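Lipopolysaccharide heptosyltransferase 2 (Escherichia coli, PDB 1PSW) transfers the second heptose from ADP-L-glycero-beta-D-manno-heptose to the heptosyl-Kdo2-lipid A module during assembly of the lipopolysaccharide core. Local coordinates at residues Asn172-Ser177 and Leu252-Ile257; Gly165-Thr170 and Leu258-Lys263. One frame throughout, in Å; residues are numbered along the deposited sequence.

Contact 1 of 2, residues Asn172-Ser177 and Leu252-Ile257; sequences NQFSLS and LDQAVI
Gln254 reaches across from helix 252-260 and sets its amide against two neighbours, the amide of Gln173 and the ring of Phe174. Each of the two side chains meets Gln254 at about a right angle. The two amide planes are 85° apart, so the glutamines do not form a flat paired amide. One bond joins them instead. Gln254 NE2 donates to Gln173 OE1 at 3.1 Å, but the N-H...O angle is only 140°, so the bond is weak. Gln173 gets there with an extended side chain, its CG anti to the backbone N.

The ring of Phe174 offers its edge, not a face. Gln254 NE2 lies 3.5 Å from Phe174 CE2, close to the ring plane, and Gln254 CD sits in that plane, 3.7 Å from Phe174 CZ. Gln254 OE1 is also near the edge, 3.6 Å from Phe174 CZ. The amide is turned 74° from the ring. The amide thus stands nearly upright at the ring edge, without stacking on it.

Helix 164-173 stops here in a Schellman motif. Ser175 is its C-prime residue with positive phi, Ser175 N bonds to Asn172 O, and Leu176 N bonds to Cys171 O. Phe174 is the first residue to leave helical geometry, and it is directed at helix 252-260 from this helix end. Its ring is buried and also packs on Leu246, Thr250 and Leu258, while Phe174 O accepts a bond from Arg244 NE.

The other end of the Gln254 amide has a partner as well. Gln254 OE1 accepts from Gln251 N, just before helix 252-260. This bond, with the weak one to Gln173, is consistent with the modelled orientation of the amide.

Contact 2 of 2, residues Gly165-Thr170 and Leu258-Lys263; sequences GEKSYT and LIAACK
Lys167 lies over Ala260 and Ala261, and Thr170 meets Leu258 one helical turn further on. The contact joins the last part of helix 252-260, just before strand 264-268, to helix 164-173 in the second Rossmann-like domain. Two small residues, Ala260 and Ala261, accompany a close backbone approach, with Lys167 CA and Ala261 CA 5.8 Å apart.

The apolar contacts come from methyl and methylene groups. The extended Lys167 chain runs past the alanines: Lys167 CG is 4.0 Å from Ala261 CB, and Lys167 CE is 4.0 Å from Ala260 CB. Thr170 turns its methyl to the other helix, with CG2 anti to the backbone N and 3.7 Å from Leu258 CG. Leu258 also packs on Phe219 and Leu246.

No hydrogen bond joins the segments directly. Thr170 OG1 bonds within its own helix, donating to Glu166 O at 2.9 Å from above the carbonyl plane. The same oxygen accepts from Thr170 N. The polar link between the segments runs through water. Lys167 NZ donates a hydrogen bond to each of two waters, and both waters donate to Ala260 O. Lys167 NZ also forms a salt bridge with Glu164.

Lysine therefore serves both chemistries. Its methylenes cover alanines, while its ammonium group is held by a carboxylate and by water. The Ala260 carbonyl is satisfied through water.

Overall arrangement
Contacts 1 and 2 are neighbouring parts of one interface between helix 164-173 and helix 252-260. Their centres are about 6 Å apart. Ile257 CG2 bridges them, packing 3.5 Å from Thr170 OG1, and Phe174 CD2 lies 3.9 Å from Leu258 CD1. Along the chain, contact 1 is nested inside the loop closed by contact 2, so the helices meet in reversed order, crossing at a steep slant. That loop includes strands 182-186, 215-218 and 243-245 of the second parallel six-stranded sheet. Strand 264-268 follows. The interface therefore belongs to the C-terminal Rossmann-like domain of this GT-B enzyme. Leu252 and Val256 touch helix 42-45, and Glu166 pairs with Arg47, so it also faces the N-terminal domain.

Contact 1 of 2, residues Asn172-Ser177 and Leu252-Ile257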
loop_
_atom_site.group_PDB
_atom_site.type_symbol
_atom_site.label_atom_id
_atom_site.label_comp_id
_atom_site.label_asym_id
_atom_site.label_seq_id
_atom_site.Cartn_x
_atom_site.Cartn_y
_atom_site.Cartn_z
ATOM N N ASN A 172 1.689 2.204 23.084
ATOM C CA ASN A 172 1.695 3.162 24.193
ATOM C C ASN A 172 1.841 4.593 23.659
ATOM O O ASN A 172 1.270 5.528 24.213
ATOM C CB ASN A 172 2.833 2.880 25.190
ATOM C CG ASN A 172 2.587 1.643 26.036
ATOM O OD1 ASN A 172 1.459 1.375 26.471
ATOM N ND2 ASN A 172 3.650 0.892 26.294
ATOM N N GLN A 173 2.616 4.760 22.594
ATOM C CA GLN A 173 2.827 6.072 21.989
ATOM C C GLN A 173 1.499 6.680 21.542
ATOM O O GLN A 173 1.342 7.897 21.495
ATOM C CB GLN A 173 3.780 5.918 20.804
ATOM C CG GLN A 173 4.022 7.133 19.933
ATOM C CD GLN A 173 5.170 6.867 18.979
ATOM O OE1 GLN A 173 5.132 5.912 18.195
ATOM N NE2 GLN A 173 6.194 7.702 19.035
ATOM N N PHE A 174 0.537 5.824 21.222
ATOM C CA PHE A 174 -0.758 6.309 20.789
ATOM C C PHE A 174 -1.870 6.083 21.811
ATOM O O PHE A 174 -3.053 6.058 21.480
ATOM C CB PHE A 174 -1.076 5.714 19.415
ATOM C CG PHE A 174 -0.313 6.377 18.309
ATOM C CD1 PHE A 174 -0.758 7.588 17.785
ATOM C CD2 PHE A 174 0.906 5.861 17.869
ATOM C CE1 PHE A 174 0.002 8.278 16.843
ATOM C CE2 PHE A 174 1.674 6.543 16.927
ATOM C CZ PHE A 174 1.223 7.753 16.419
ATOM N N SER A 175 -1.458 5.934 23.067
ATOM C CA SER A 175 -2.377 5.762 24.183
ATOM C C SER A 175 -3.385 4.638 24.021
ATOM O O SER A 175 -4.553 4.786 24.388
ATOM C CB SER A 175 -3.120 7.072 24.436
ATOM O OG SER A 175 -2.212 8.119 24.699
ATOM N N LEU A 176 -2.930 3.519 23.473
ATOM C CA LEU A 176 -3.801 2.374 23.284
ATOM C C LEU A 176 -3.649 1.410 24.449
ATOM O O LEU A 176 -2.540 1.170 24.930
ATOM C CB LEU A 176 -3.467 1.659 21.973
ATOM C CG LEU A 176 -3.736 2.468 20.704
ATOM C CD1 LEU A 176 -3.262 1.692 19.482
ATOM C CD2 LEU A 176 -5.226 2.769 20.602
ATOM N N SER A 177 -4.775 0.864 24.896
ATOM C CA SER A 177 -4.796 -0.082 26.004
ATOM C C SER A 177 -4.502 -1.504 25.544
ATOM O O SER A 177 -4.913 -1.908 24.457
ATOM C CB SER A 177 -6.166 -0.057 26.682
ATOM O OG SER A 177 -6.267 -1.098 27.643
ATOM N N LEU A 252 3.437 6.924 8.217
ATOM C CA LEU A 252 3.306 5.577 7.649
ATOM C C LEU A 252 4.036 4.471 8.412
ATOM O O LEU A 252 3.543 3.342 8.489
ATOM C CB LEU A 252 3.763 5.565 6.185
ATOM C CG LEU A 252 2.860 6.322 5.209
ATOM C CD1 LEU A 252 3.472 6.354 3.814
ATOM C CD2 LEU A 252 1.503 5.645 5.181
ATOM N N ASP A 253 5.201 4.788 8.971
ATOM C CA ASP A 253 5.947 3.783 9.709
ATOM C C ASP A 253 5.176 3.385 10.967
ATOM O O ASP A 253 5.107 2.210 11.306
ATOM C CB ASP A 253 7.377 4.282 10.016
ATOM C CG ASP A 253 7.416 5.514 10.917
ATOM O OD1 ASP A 253 6.548 6.400 10.797
ATOM O OD2 ASP A 253 8.350 5.592 11.742
ATOM N N GLN A 254 4.558 4.353 11.634
ATOM C CA GLN A 254 3.783 4.048 12.821
ATOM C C GLN A 254 2.508 3.298 12.436
ATOM O O GLN A 254 2.055 2.414 13.166
ATOM C CB GLN A 254 3.435 5.332 13.554
ATOM C CG GLN A 254 4.656 6.062 14.039
ATOM C CD GLN A 254 4.346 7.449 14.530
ATOM O OE1 GLN A 254 3.719 8.242 13.827
ATOM N NE2 GLN A 254 4.785 7.757 15.744
ATOM N N ALA A 255 1.928 3.654 11.292
ATOM C CA ALA A 255 0.724 2.981 10.819
ATOM C C ALA A 255 1.023 1.508 10.551
ATOM O O ALA A 255 0.231 0.634 10.901
ATOM C CB ALA A 255 0.204 3.655 9.546
ATOM N N VAL A 256 2.166 1.240 9.922
ATOM C CA VAL A 256 2.574 -0.131 9.615
ATOM C C VAL A 256 2.655 -0.957 10.896
ATOM O O VAL A 256 2.150 -2.073 10.967
ATOM C CB VAL A 256 3.954 -0.164 8.942
ATOM C CG1 VAL A 256 4.491 -1.581 8.944
ATOM C CG2 VAL A 256 3.840 0.361 7.501
ATOM N N ILE A 257 3.306 -0.394 11.908
ATOM C CA ILE A 257 3.469 -1.062 13.194
ATOM C C ILE A 257 2.117 -1.351 13.857
ATOM O O ILE A 257 1.852 -2.475 14.261
ATOM C CB ILE A 257 4.346 -0.201 14.151
ATOM C CG1 ILE A 257 5.775 -0.097 13.594
ATOM C CG2 ILE A 257 4.351 -0.821 15.546
ATOM C CD1 ILE A 257 6.611 1.016 14.212
#

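Contact 2 of 2, residues Gly165-Thr170 and Leu258-Lys263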
loop_
_atom_site.group_PDB
_atom_site.type_symbol
_atom_site.label_atom_id
_atom_site.label_comp_id
_atom_site.label_asym_id
_atom_site.label_seq_id
_atom_site.Cartn_x
_atom_site.Cartn_y
_atom_site.Cartn_z
ATOM N N GLY A 165 8.527 -5.644 20.207
ATOM C CA GLY A 165 8.965 -4.444 20.895
ATOM C C GLY A 165 8.426 -3.194 20.228
ATOM O O GLY A 165 7.999 -2.245 20.902
ATOM N N GLU A 166 8.448 -3.184 18.897
ATOM C CA GLU A 166 7.939 -2.045 18.141
ATOM C C GLU A 166 6.442 -1.892 18.398
ATOM O O GLU A 166 5.963 -0.802 18.695
ATOM C CB GLU A 166 8.195 -2.229 16.636
ATOM C CG GLU A 166 9.672 -2.236 16.246
ATOM C CD GLU A 166 9.889 -2.328 14.739
ATOM O OE1 GLU A 166 9.399 -3.292 14.119
ATOM O OE2 GLU A 166 10.558 -1.439 14.175
ATOM N N LYS A 167 5.705 -2.992 18.283
ATOM C CA LYS A 167 4.268 -2.952 18.509
ATOM C C LYS A 167 3.948 -2.447 19.908
ATOM O O LYS A 167 3.063 -1.616 20.101
ATOM C CB LYS A 167 3.651 -4.342 18.339
ATOM C CG LYS A 167 3.693 -4.914 16.929
ATOM C CD LYS A 167 3.130 -6.340 16.933
ATOM C CE LYS A 167 3.547 -7.129 15.704
ATOM N NZ LYS A 167 3.143 -8.559 15.809
ATOM N N SER A 168 4.681 -2.961 20.890
ATOM C CA SER A 168 4.477 -2.584 22.289
ATOM C C SER A 168 4.629 -1.078 22.537
ATOM O O SER A 168 3.721 -0.434 23.077
ATOM C CB SER A 168 5.447 -3.367 23.176
ATOM O OG SER A 168 5.109 -3.218 24.533
ATOM N N TYR A 169 5.770 -0.518 22.147
ATOM C CA TYR A 169 6.002 0.903 22.342
ATOM C C TYR A 169 5.024 1.785 21.576
ATOM O O TYR A 169 4.474 2.743 22.116
ATOM C CB TYR A 169 7.418 1.309 21.920
ATOM C CG TYR A 169 7.565 2.817 21.874
ATOM C CD1 TYR A 169 7.418 3.578 23.037
ATOM C CD2 TYR A 169 7.711 3.493 20.660
ATOM C CE1 TYR A 169 7.396 4.966 22.990
ATOM C CE2 TYR A 169 7.694 4.887 20.605
ATOM C CZ TYR A 169 7.530 5.615 21.777
ATOM O OH TYR A 169 7.476 6.992 21.754
ATOM N N THR A 170 4.824 1.471 20.304
ATOM C CA THR A 170 3.944 2.262 19.457
ATOM C C THR A 170 2.507 2.272 19.981
ATOM O O THR A 170 1.830 3.290 19.884
ATOM C CB THR A 170 4.038 1.772 17.991
ATOM O OG1 THR A 170 5.407 1.828 17.564
ATOM C CG2 THR A 170 3.231 2.664 17.076
ATOM N N LEU A 258 1.258 -0.339 13.933
ATOM C CA LEU A 258 -0.061 -0.511 14.561
ATOM C C LEU A 258 -0.959 -1.514 13.831
ATOM O O LEU A 258 -1.694 -2.275 14.460
ATOM C CB LEU A 258 -0.769 0.841 14.686
ATOM C CG LEU A 258 -0.115 1.794 15.699
ATOM C CD1 LEU A 258 -0.764 3.172 15.642
ATOM C CD2 LEU A 258 -0.226 1.211 17.107
ATOM N N ILE A 259 -0.919 -1.485 12.506
ATOM C CA ILE A 259 -1.693 -2.428 11.722
ATOM C C ILE A 259 -1.202 -3.847 12.052
ATOM O O ILE A 259 -2.000 -4.770 12.234
ATOM C CB ILE A 259 -1.547 -2.125 10.202
ATOM C CG1 ILE A 259 -2.366 -0.873 9.868
ATOM C CG2 ILE A 259 -2.024 -3.327 9.357
ATOM C CD1 ILE A 259 -2.160 -0.335 8.462
ATOM N N ALA A 260 0.111 -4.010 12.163
ATOM C CA ALA A 260 0.687 -5.310 12.488
ATOM C C ALA A 260 0.192 -5.790 13.857
ATOM O O ALA A 260 0.052 -6.987 14.081
ATOM C CB ALA A 260 2.217 -5.206 12.491
ATOM N N ALA A 261 -0.078 -4.854 14.767
ATOM C CA ALA A 261 -0.538 -5.200 16.113
ATOM C C ALA A 261 -2.020 -5.577 16.189
ATOM O O ALA A 261 -2.487 -6.050 17.219
ATOM C CB ALA A 261 -0.240 -4.053 17.071
ATOM N N CYS A 262 -2.759 -5.354 15.106
ATOM C CA CYS A 262 -4.187 -5.679 15.065
ATOM C C CYS A 262 -4.457 -7.143 14.790
ATOM O O CYS A 262 -3.745 -7.761 14.006
ATOM C CB CYS A 262 -4.895 -4.884 13.972
ATOM S SG CYS A 262 -4.973 -3.089 14.267
ATOM N N LYS A 263 -5.518 -7.683 15.390
ATOM C CA LYS A 263 -5.885 -9.084 15.172
ATOM C C LYS A 263 -6.452 -9.286 13.767
ATOM O O LYS A 263 -6.372 -10.382 13.206
ATOM C CB LYS A 263 -6.919 -9.522 16.206
ATOM C CG LYS A 263 -6.446 -9.410 17.646
ATOM C CD LYS A 263 -5.362 -10.421 17.958
ATOM C CE LYS A 263 -4.898 -10.289 19.396
ATOM N NZ LYS A 263 -3.961 -11.386 19.757
HETATM O O HOH W 1 0.494 -8.665 16.584
HETATM O O HOH W 2 1.716 -9.134 13.216
#